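Local coordinates for protein peptidoglycan-N-acetylmuramic acid deacetylase PdaA (Bacillus subtilis, PDB 1NY1) that deacetylates N-acetylmuramic acid in peptidoglycan on the way to the muramic delta-lactam of the spore cortex, and is required for germination, at residues 147-150 / 151-155; 26-29 / 30-34; 181-184 / 185-189. One frame throughout, in Å; residues are numbered along the deposited sequence.

Interaction 1: residues 147-150 / 151-155; sequences SEYV and LKETK
Thr154 places OG1 between its own backbone N and carbonyl carbon (chi1 55°), which aims the hydroxyl back one turn at the carbonyl of Val150, while Tyr149 carries CG anti to its N (chi1 158°) and leans its ring toward Glu153. Both pairs are i to i+4 contacts in the first turns of helix 148-156, which belongs to the NodB-type polysaccharide deacetylase domain and has Ser147 as its N-cap. Serine suits that place because its short hydroxyl can serve a first-turn N-H that no earlier turn could satisfy: Val150 N donates to Ser147 OG at 3.1 Å, and Asn3 holds the same hydroxyl from outside. The regular helical bonds begin here too, with Leu151 N donating to Ser147 O at 2.9 Å.

Val150 O is gripped twice, by Thr154 N at 3.0 Å and by Thr154 OG1 at 2.7 Å, the hydroxyl lying 21° out of the carbonyl plane. Threonine thus spends its polar atom on the backbone of its own helix, and turns its methyl to the valine: CG2 lies 4.0 Å from Val150 CG1. Replacing Thr154 by a valine would probably leave Val150 O with the backbone N-H as its one donor in this turn.

On the next flank, Tyr149 CE1 meets Glu153 CG at 3.7 Å in an oblique approach. Glutamate offers an aliphatic stem to the ring before its carboxylate bends off to a salt bridge with Arg156, and the tyrosine hydroxyl is bonded to Lys111 O. Leu151, which faces Thr161 of strand 160-161, brings its branch point close over the cap residue, CG standing 3.4 Å from Ser147 O.

Interaction 2: residues 26-29 / 30-34; sequences NSLI and EKYDA
Ile29 O is the polar hub, accepting from Ala34 N at 2.8 Å and from Tyr32 N at 3.0 Å. The two donors arrive above opposite faces of the carbonyl plane, which marks the point where regular helical bonding gives way. One turn earlier the pattern is still intact: Glu30 N donates to Asn26 O at 3.1 Å, and Lys31 N to Ser27 O. Past the hub, Asp33 N bonds Glu30 O at 3.2 Å; just before it, Leu28 O has weak bonds from Lys31 N and Tyr32 N.

Outward from the backbone, the ring of Tyr32 folds back beside the helix, its CG anti to the carbonyl carbon (chi1 -66°). Leu28 CD2 then meets the ring at its edge, in its plane, 3.6 Å from Tyr32 CE2, and Lys31 CG covers part of one face. A tyrosine fits because its apolar rim packs here while its hydroxyl reaches Glu148, which also takes the ammonium of Lys31. Ile29 presents its branched CB to the methyl of Ala34, 3.8 Å from Ile29 CB to Ala34 CB; a residue this small lets the chain pass close to the helix end. Ile29 also packs on Trp8 and Phe163, and Ala34 on Thr161.

Asp33 takes a positive phi (63°), a conformation most common in glycine but accessible to aspartate. With its paired bonds, Ala34 N to Ile29 O and Asp33 N to Glu30 O, this is a Schellman motif closing helix 23-31, with Asp33 as the C-prime residue.

Interaction 3: residues 181-184 / 185-189; sequences YAYD and HMIKQ
Two aromatic side chains, Tyr181 and Tyr183, are each met by the residue four places on, His185 and Ile187, in the i to i+4 contacts of helix 179-188, a peripheral helix of the NodB homology domain. In the first pair the histidine turns the ND1-CE1 edge of its ring onto the face of the tyrosine, a T-shaped stack with centroids 4.7 Å apart and planes at 73°. His185 CE1 lies 3.3 Å from Tyr181 OH, so the contact is shifted toward the hydroxyl end of the ring. ND1 also makes a weak hydrogen bond to Tyr181 O at 3.3 Å, added to the weak but straighter one from His185 N to the same oxygen. A flat histidine suits this spot, since one of its edges can serve both the ring face and the carbonyl.

In the second pair the tyrosine ring is swung along the helix, with CG anti to its backbone N (chi1 169°), and Ile187 slides its CG1 branch over the face. This is a CH-pi contact, with Ile187 CG1 3.8 Å from the Tyr183 ring centroid and 19° off the ring normal. The hydroxyl of Tyr183 continues past the isoleucine to Asp215. Between the two pairs, on the buried side, the selenomethionine Met186 curls its CE back to within 3.6 Å of Ala182 O and 4.2 Å of Ala182 CB. Alanine is apt where a helix must lie close to its neighbour: Ala182 and Met186 both pack on Ala208 of helix 205-219, Ile187 touches Leu216 of that helix, the His185 ring meets Phe168 with nearly parallel planes, and Met186 O is bonded by Tyr196 of strand 194-198.

Interactions 1 and 2 adjoin, their centres about 10 Å apart. Glu148 OE2 joins them, 3.1 Å from Lys31 NZ in a salt bridge and 2.7 Å from Tyr32 OH in a probable hydrogen bond, while Lys152 CA packs 3.5 Å from Tyr32 CE1. The start of one helix is thus fastened to the end of another. Interaction 3 is remote, its centre about 32 Å from interaction 1 and 28 Å from interaction 2. Its Ala182 side chain is about 5 Å from that of Asp170, which probably raises the pKa of the active-site histidine, and about 9 Å from that of His199, the probable proton donor. Val150 is about 11 Å from the metal ligand His101, side chain to side chain.

Interaction 1: residues 147-150 / 151-155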
ATOM      1  N   SER A 147      -6.592  12.923  -8.606  1.00 17.81           N
ATOM      2  CA  SER A 147      -6.574  14.012  -9.577  1.00 18.12           C
ATOM      3  C   SER A 147      -5.466  14.958  -9.154  1.00 18.95           C
ATOM      4  O   SER A 147      -4.903  14.809  -8.073  1.00 17.57           O
ATOM      5  CB  SER A 147      -7.909  14.762  -9.571  1.00 19.41           C
ATOM      6  OG  SER A 147      -8.107  15.435  -8.331  1.00 16.90           O
ATOM      7  N   GLU A 148      -5.143  15.929  -9.995  1.00 19.46           N
ATOM      8  CA  GLU A 148      -4.099  16.867  -9.628  1.00 21.54           C
ATOM      9  C   GLU A 148      -4.545  17.617  -8.373  1.00 21.50           C
ATOM     10  O   GLU A 148      -3.741  17.884  -7.481  1.00 21.25           O
ATOM     11  CB  GLU A 148      -3.828  17.830 -10.781  1.00 22.90           C
ATOM     12  CG  GLU A 148      -2.797  18.892 -10.467  1.00 25.43           C
ATOM     13  CD  GLU A 148      -2.096  19.394 -11.707  1.00 26.88           C
ATOM     14  OE1 GLU A 148      -2.624  19.165 -12.816  1.00 29.30           O
ATOM     15  OE2 GLU A 148      -1.023  20.018 -11.572  1.00 27.56           O
ATOM     16  N   TYR A 149      -5.835  17.935  -8.300  1.00 21.01           N
ATOM     17  CA  TYR A 149      -6.396  18.632  -7.146  1.00 21.36           C
ATOM     18  C   TYR A 149      -6.188  17.829  -5.861  1.00 21.17           C
ATOM     19  O   TYR A 149      -5.815  18.384  -4.827  1.00 19.30           O
ATOM     20  CB  TYR A 149      -7.894  18.876  -7.353  1.00 21.86           C
ATOM     21  CG  TYR A 149      -8.674  19.097  -6.071  1.00 22.65           C
ATOM     22  CD1 TYR A 149      -8.538  20.274  -5.335  1.00 23.88           C
ATOM     23  CD2 TYR A 149      -9.533  18.115  -5.584  1.00 22.81           C
ATOM     24  CE1 TYR A 149      -9.243  20.463  -4.142  1.00 24.46           C
ATOM     25  CE2 TYR A 149     -10.238  18.293  -4.397  1.00 23.17           C
ATOM     26  CZ  TYR A 149     -10.089  19.466  -3.682  1.00 23.50           C
ATOM     27  OH  TYR A 149     -10.788  19.636  -2.510  1.00 25.91           O
ATOM     28  N   VAL A 150      -6.444  16.525  -5.931  1.00 19.30           N
ATOM     29  CA  VAL A 150      -6.284  15.646  -4.776  1.00 19.11           C
ATOM     30  C   VAL A 150      -4.817  15.536  -4.376  1.00 18.06           C
ATOM     31  O   VAL A 150      -4.488  15.527  -3.188  1.00 17.52           O
ATOM     32  CB  VAL A 150      -6.820  14.224  -5.070  1.00 19.33           C
ATOM     33  CG1 VAL A 150      -6.528  13.301  -3.890  1.00 18.50           C
ATOM     34  CG2 VAL A 150      -8.320  14.279  -5.332  1.00 21.68           C
ATOM     35  N   LEU A 151      -3.938  15.441  -5.371  1.00 17.43           N
ATOM     36  CA  LEU A 151      -2.507  15.334  -5.109  1.00 17.51           C
ATOM     37  C   LEU A 151      -1.970  16.626  -4.508  1.00 18.33           C
ATOM     38  O   LEU A 151      -1.158  16.602  -3.584  1.00 18.30           O
ATOM     39  CB  LEU A 151      -1.745  15.015  -6.399  1.00 16.56           C
ATOM     40  CG  LEU A 151      -1.884  13.602  -6.960  1.00 16.28           C
ATOM     41  CD1 LEU A 151      -1.062  13.476  -8.234  1.00 17.15           C
ATOM     42  CD2 LEU A 151      -1.413  12.590  -5.918  1.00 18.39           C
ATOM     43  N   LYS A 152      -2.432  17.755  -5.038  1.00 20.09           N
ATOM     44  CA  LYS A 152      -1.997  19.056  -4.558  1.00 19.86           C
ATOM     45  C   LYS A 152      -2.441  19.283  -3.117  1.00 20.14           C
ATOM     46  O   LYS A 152      -1.651  19.700  -2.269  1.00 19.25           O
ATOM     47  CB  LYS A 152      -2.568  20.155  -5.456  1.00 21.49           C
ATOM     48  CG  LYS A 152      -2.089  21.549  -5.109  1.00 23.78           C
ATOM     49  CD  LYS A 152      -2.890  22.603  -5.858  1.00 26.17           C
ATOM     50  CE  LYS A 152      -2.436  24.006  -5.485  1.00 28.27           C
ATOM     51  NZ  LYS A 152      -1.029  24.257  -5.910  1.00 29.44           N
ATOM     52  N   GLU A 153      -3.711  19.005  -2.839  1.00 20.10           N
ATOM     53  CA  GLU A 153      -4.255  19.189  -1.501  1.00 21.08           C
ATOM     54  C   GLU A 153      -3.659  18.265  -0.450  1.00 20.68           C
ATOM     55  O   GLU A 153      -3.325  18.709   0.650  1.00 18.98           O
ATOM     56  CB  GLU A 153      -5.774  19.015  -1.515  1.00 22.82           C
ATOM     57  CG  GLU A 153      -6.515  20.326  -1.576  1.00 29.34           C
ATOM     58  CD  GLU A 153      -6.112  21.244  -0.439  1.00 30.29           C
ATOM     59  OE1 GLU A 153      -6.336  20.878   0.735  1.00 33.21           O
ATOM     60  OE2 GLU A 153      -5.560  22.327  -0.719  1.00 32.91           O
ATOM     61  N   THR A 154      -3.539  16.982  -0.779  1.00 18.95           N
ATOM     62  CA  THR A 154      -2.989  16.024   0.169  1.00 17.75           C
ATOM     63  C   THR A 154      -1.526  16.348   0.467  1.00 17.03           C
ATOM     64  O   THR A 154      -1.084  16.217   1.606  1.00 17.42           O
ATOM     65  CB  THR A 154      -3.137  14.568  -0.351  1.00 17.85           C
ATOM     66  OG1 THR A 154      -2.534  14.440  -1.647  1.00 17.49           O
ATOM     67  CG2 THR A 154      -4.614  14.193  -0.443  1.00 19.59           C
ATOM     68  N   LYS A 155      -0.792  16.789  -0.549  1.00 18.19           N
ATOM     69  CA  LYS A 155       0.610  17.158  -0.382  1.00 20.57           C
ATOM     70  C   LYS A 155       0.693  18.389   0.514  1.00 21.84           C
ATOM     71  O   LYS A 155       1.612  18.524   1.323  1.00 19.42           O
ATOM     72  CB  LYS A 155       1.254  17.468  -1.738  1.00 21.62           C
ATOM     73  CG  LYS A 155       2.689  17.963  -1.642  1.00 25.21           C
ATOM     74  CD  LYS A 155       3.244  18.390  -2.995  1.00 28.33           C
ATOM     75  CE  LYS A 155       4.653  18.951  -2.843  1.00 30.70           C
ATOM     76  NZ  LYS A 155       5.237  19.427  -4.124  1.00 32.60           N
TER

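Interaction 2: residues 26-29 / 30-34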
ATOM      1  N   ASN A  26       3.679   9.946 -15.205  1.00 27.28           N
ATOM      2  CA  ASN A  26       4.951  10.092 -14.515  1.00 26.49           C
ATOM      3  C   ASN A  26       5.196  11.550 -14.155  1.00 26.30           C
ATOM      4  O   ASN A  26       5.667  11.851 -13.060  1.00 27.44           O
ATOM      5  CB  ASN A  26       6.103   9.566 -15.371  1.00 25.99           C
ATOM      6  CG  ASN A  26       6.089   8.060 -15.496  1.00 24.90           C
ATOM      7  OD1 ASN A  26       5.601   7.355 -14.611  1.00 23.79           O
ATOM      8  ND2 ASN A  26       6.643   7.554 -16.589  1.00 25.69           N
ATOM      9  N   SER A  27       4.865  12.456 -15.069  1.00 26.41           N
ATOM     10  CA  SER A  27       5.063  13.883 -14.822  1.00 26.07           C
ATOM     11  C   SER A  27       4.153  14.396 -13.711  1.00 25.10           C
ATOM     12  O   SER A  27       4.588  15.155 -12.847  1.00 24.58           O
ATOM     13  CB  SER A  27       4.808  14.687 -16.101  1.00 28.04           C
ATOM     14  OG  SER A  27       5.801  14.423 -17.078  1.00 31.63           O
ATOM     15  N   LEU A  28       2.895  13.970 -13.733  1.00 23.74           N
ATOM     16  CA  LEU A  28       1.929  14.402 -12.735  1.00 23.99           C
ATOM     17  C   LEU A  28       2.329  13.996 -11.325  1.00 25.13           C
ATOM     18  O   LEU A  28       2.403  14.832 -10.425  1.00 26.05           O
ATOM     19  CB  LEU A  28       0.546  13.824 -13.040  1.00 23.28           C
ATOM     20  CG  LEU A  28      -0.634  14.794 -12.961  1.00 22.35           C
ATOM     21  CD1 LEU A  28      -1.914  13.998 -12.767  1.00 22.02           C
ATOM     22  CD2 LEU A  28      -0.448  15.777 -11.806  1.00 22.15           C
ATOM     23  N   ILE A  29       2.582  12.707 -11.132  1.00 26.43           N
ATOM     24  CA  ILE A  29       2.954  12.209  -9.814  1.00 27.48           C
ATOM     25  C   ILE A  29       4.240  12.839  -9.287  1.00 27.84           C
ATOM     26  O   ILE A  29       4.326  13.190  -8.111  1.00 27.54           O
ATOM     27  CB  ILE A  29       3.117  10.675  -9.820  1.00 28.49           C
ATOM     28  CG1 ILE A  29       4.197  10.269 -10.818  1.00 29.87           C
ATOM     29  CG2 ILE A  29       1.791  10.019 -10.168  1.00 27.94           C
ATOM     30  CD1 ILE A  29       4.604   8.820 -10.706  1.00 32.54           C
ATOM     31  N   GLU A  30       5.237  12.984 -10.154  1.00 27.39           N
ATOM     32  CA  GLU A  30       6.507  13.573  -9.747  1.00 27.71           C
ATOM     33  C   GLU A  30       6.357  15.040  -9.362  1.00 26.07           C
ATOM     34  O   GLU A  30       7.086  15.542  -8.505  1.00 23.95           O
ATOM     35  CB  GLU A  30       7.545  13.428 -10.866  1.00 31.11           C
ATOM     36  CG  GLU A  30       8.001  11.991 -11.087  1.00 36.25           C
ATOM     37  CD  GLU A  30       8.637  11.384  -9.846  1.00 39.04           C
ATOM     38  OE1 GLU A  30       9.678  11.913  -9.392  1.00 41.24           O
ATOM     39  OE2 GLU A  30       8.094  10.382  -9.322  1.00 40.41           O
ATOM     40  N   LYS A  31       5.413  15.728  -9.993  1.00 24.57           N
ATOM     41  CA  LYS A  31       5.184  17.133  -9.679  1.00 24.01           C
ATOM     42  C   LYS A  31       4.689  17.249  -8.242  1.00 24.79           C
ATOM     43  O   LYS A  31       4.793  18.306  -7.620  1.00 25.60           O
ATOM     44  CB  LYS A  31       4.136  17.734 -10.620  1.00 23.94           C
ATOM     45  CG  LYS A  31       3.870  19.212 -10.361  1.00 22.04           C
ATOM     46  CD  LYS A  31       2.634  19.717 -11.088  1.00 22.28           C
ATOM     47  CE  LYS A  31       2.735  19.544 -12.594  1.00 22.58           C
ATOM     48  NZ  LYS A  31       1.548  20.149 -13.275  1.00 26.17           N
ATOM     49  N   TYR A  32       4.152  16.151  -7.717  1.00 24.05           N
ATOM     50  CA  TYR A  32       3.628  16.134  -6.357  1.00 24.70           C
ATOM     51  C   TYR A  32       4.321  15.106  -5.467  1.00 24.76           C
ATOM     52  O   TYR A  32       3.799  14.724  -4.424  1.00 24.44           O
ATOM     53  CB  TYR A  32       2.117  15.886  -6.401  1.00 25.19           C
ATOM     54  CG  TYR A  32       1.361  17.023  -7.057  1.00 26.80           C
ATOM     55  CD1 TYR A  32       1.164  18.230  -6.389  1.00 27.54           C
ATOM     56  CD2 TYR A  32       0.905  16.917  -8.373  1.00 27.83           C
ATOM     57  CE1 TYR A  32       0.536  19.309  -7.013  1.00 28.16           C
ATOM     58  CE2 TYR A  32       0.278  17.989  -9.009  1.00 27.55           C
ATOM     59  CZ  TYR A  32       0.100  19.182  -8.324  1.00 28.65           C
ATOM     60  OH  TYR A  32      -0.498  20.253  -8.949  1.00 28.20           O
ATOM     61  N   ASP A  33       5.504  14.669  -5.886  1.00 26.47           N
ATOM     62  CA  ASP A  33       6.295  13.700  -5.126  1.00 27.62           C
ATOM     63  C   ASP A  33       5.672  12.320  -4.933  1.00 26.03           C
ATOM     64  O   ASP A  33       6.189  11.519  -4.155  1.00 28.35           O
ATOM     65  CB  ASP A  33       6.647  14.267  -3.747  1.00 30.86           C
ATOM     66  CG  ASP A  33       7.502  15.511  -3.833  1.00 33.70           C
ATOM     67  OD1 ASP A  33       8.519  15.482  -4.561  1.00 35.89           O
ATOM     68  OD2 ASP A  33       7.161  16.512  -3.167  1.00 35.39           O
ATOM     69  N   ALA A  34       4.574  12.035  -5.621  1.00 23.01           N
ATOM     70  CA  ALA A  34       3.938  10.727  -5.490  1.00 20.34           C
ATOM     71  C   ALA A  34       4.777   9.715  -6.266  1.00 19.29           C
ATOM     72  O   ALA A  34       5.505  10.090  -7.182  1.00 18.15           O
ATOM     73  CB  ALA A  34       2.522  10.774  -6.045  1.00 19.32           C
TER

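Interaction 3: residues 181-184 / 185-189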
ATOM      1  N   TYR A 181      -2.843 -19.209  -7.062  1.00 10.51           N
ATOM      2  CA  TYR A 181      -3.175 -18.036  -7.868  1.00 10.10           C
ATOM      3  C   TYR A 181      -2.398 -16.796  -7.426  1.00 11.62           C
ATOM      4  O   TYR A 181      -1.791 -16.103  -8.247  1.00 10.69           O
ATOM      5  CB  TYR A 181      -4.673 -17.731  -7.794  1.00 10.61           C
ATOM      6  CG  TYR A 181      -5.100 -16.612  -8.715  1.00 12.30           C
ATOM      7  CD1 TYR A 181      -5.280 -16.844 -10.078  1.00 15.99           C
ATOM      8  CD2 TYR A 181      -5.294 -15.317  -8.236  1.00 14.30           C
ATOM      9  CE1 TYR A 181      -5.644 -15.815 -10.945  1.00 18.83           C
ATOM     10  CE2 TYR A 181      -5.655 -14.277  -9.098  1.00 15.95           C
ATOM     11  CZ  TYR A 181      -5.829 -14.537 -10.451  1.00 17.46           C
ATOM     12  OH  TYR A 181      -6.184 -13.523 -11.314  1.00 18.15           O
ATOM     13  N   ALA A 182      -2.424 -16.522  -6.125  1.00 11.63           N
ATOM     14  CA  ALA A 182      -1.738 -15.359  -5.557  1.00 10.97           C
ATOM     15  C   ALA A 182      -0.225 -15.495  -5.638  1.00 11.55           C
ATOM     16  O   ALA A 182       0.476 -14.551  -6.004  1.00 10.96           O
ATOM     17  CB  ALA A 182      -2.157 -15.172  -4.096  1.00  9.92           C
ATOM     18  N   TYR A 183       0.269 -16.669  -5.267  1.00 10.89           N
ATOM     19  CA  TYR A 183       1.698 -16.932  -5.300  1.00 11.36           C
ATOM     20  C   TYR A 183       2.248 -16.721  -6.712  1.00 11.85           C
ATOM     21  O   TYR A 183       3.226 -16.001  -6.901  1.00 11.36           O
ATOM     22  CB  TYR A 183       1.976 -18.359  -4.825  1.00 13.60           C
ATOM     23  CG  TYR A 183       3.392 -18.821  -5.068  1.00 16.52           C
ATOM     24  CD1 TYR A 183       3.735 -19.482  -6.249  1.00 18.35           C
ATOM     25  CD2 TYR A 183       4.396 -18.575  -4.132  1.00 18.01           C
ATOM     26  CE1 TYR A 183       5.042 -19.887  -6.492  1.00 18.75           C
ATOM     27  CE2 TYR A 183       5.711 -18.973  -4.370  1.00 18.14           C
ATOM     28  CZ  TYR A 183       6.025 -19.628  -5.547  1.00 19.28           C
ATOM     29  OH  TYR A 183       7.323 -20.025  -5.783  1.00 17.11           O
ATOM     30  N   ASP A 184       1.614 -17.339  -7.701  1.00 12.57           N
ATOM     31  CA  ASP A 184       2.075 -17.202  -9.078  1.00 12.20           C
ATOM     32  C   ASP A 184       2.158 -15.753  -9.536  1.00 12.51           C
ATOM     33  O   ASP A 184       3.074 -15.385 -10.276  1.00 12.33           O
ATOM     34  CB  ASP A 184       1.184 -18.000 -10.032  1.00 14.07           C
ATOM     35  CG  ASP A 184       1.440 -19.491  -9.954  1.00 15.94           C
ATOM     36  OD1 ASP A 184       2.509 -19.878  -9.426  1.00 15.57           O
ATOM     37  OD2 ASP A 184       0.589 -20.277 -10.434  1.00 16.69           O
ATOM     38  N   HIS A 185       1.206 -14.926  -9.111  1.00 11.18           N
ATOM     39  CA  HIS A 185       1.235 -13.519  -9.491  1.00 11.64           C
ATOM     40  C   HIS A 185       2.375 -12.751  -8.840  1.00 11.74           C
ATOM     41  O   HIS A 185       3.015 -11.930  -9.487  1.00 10.94           O
ATOM     42  CB  HIS A 185      -0.101 -12.839  -9.160  1.00 11.22           C
ATOM     43  CG  HIS A 185      -1.066 -12.837 -10.303  1.00 12.33           C
ATOM     44  ND1 HIS A 185      -2.289 -13.468 -10.248  1.00 14.82           N
ATOM     45  CD2 HIS A 185      -0.974 -12.301 -11.542  1.00 10.63           C
ATOM     46  CE1 HIS A 185      -2.908 -13.321 -11.406  1.00 11.69           C
ATOM     47  NE2 HIS A 185      -2.131 -12.617 -12.207  1.00 16.32           N
HETATM   48  N   MSE A 186       2.632 -13.020  -7.564  1.00 12.67           N
HETATM   49  CA  MSE A 186       3.698 -12.328  -6.857  1.00 12.20           C
HETATM   50  C   MSE A 186       5.076 -12.685  -7.392  1.00 14.49           C
HETATM   51  O   MSE A 186       5.992 -11.867  -7.349  1.00 14.38           O
HETATM   52  CB  MSE A 186       3.619 -12.627  -5.368  1.00 14.16           C
HETATM   53  CG  MSE A 186       2.409 -11.991  -4.706  1.00 11.70           C
HETATM   54 SE   MSE A 186       2.423 -12.148  -2.788  1.00 12.08          SE
HETATM   55  CE  MSE A 186       1.496 -13.819  -2.583  1.00 12.31           C
ATOM     56  N   ILE A 187       5.208 -13.897  -7.917  1.00 13.01           N
ATOM     57  CA  ILE A 187       6.474 -14.341  -8.475  1.00 14.02           C
ATOM     58  C   ILE A 187       6.633 -13.813  -9.900  1.00 13.70           C
ATOM     59  O   ILE A 187       7.670 -13.249 -10.251  1.00 13.87           O
ATOM     60  CB  ILE A 187       6.559 -15.885  -8.493  1.00 14.90           C
ATOM     61  CG1 ILE A 187       6.526 -16.430  -7.058  1.00 14.84           C
ATOM     62  CG2 ILE A 187       7.810 -16.330  -9.252  1.00 16.06           C
ATOM     63  CD1 ILE A 187       7.682 -15.979  -6.167  1.00 16.86           C
ATOM     64  N   LYS A 188       5.596 -13.981 -10.715  1.00 13.25           N
ATOM     65  CA  LYS A 188       5.645 -13.543 -12.105  1.00 13.78           C
ATOM     66  C   LYS A 188       5.763 -12.035 -12.292  1.00 12.50           C
ATOM     67  O   LYS A 188       6.496 -11.576 -13.168  1.00 12.38           O
ATOM     68  CB  LYS A 188       4.420 -14.063 -12.864  1.00 16.53           C
ATOM     69  CG  LYS A 188       4.404 -13.704 -14.352  1.00 22.57           C
ATOM     70  CD  LYS A 188       3.574 -14.694 -15.167  1.00 26.93           C
ATOM     71  CE  LYS A 188       2.128 -14.744 -14.702  1.00 29.62           C
ATOM     72  NZ  LYS A 188       1.374 -15.883 -15.303  1.00 30.68           N
ATOM     73  N   GLN A 189       5.056 -11.258 -11.475  1.00  9.53           N
ATOM     74  CA  GLN A 189       5.106  -9.805 -11.613  1.00 10.15           C
ATOM     75  C   GLN A 189       6.275  -9.137 -10.908  1.00  9.93           C
ATOM     76  O   GLN A 189       6.465  -7.933 -11.037  1.00  7.58           O
ATOM     77  CB  GLN A 189       3.788  -9.184 -11.127  1.00  7.58           C
ATOM     78  CG  GLN A 189       2.600  -9.572 -11.996  1.00  9.59           C
ATOM     79  CD  GLN A 189       1.328  -8.832 -11.635  1.00 14.14           C
ATOM     80  OE1 GLN A 189       1.322  -7.607 -11.523  1.00 16.11           O
ATOM     81  NE2 GLN A 189       0.237  -9.570 -11.478  1.00 13.63           N
TER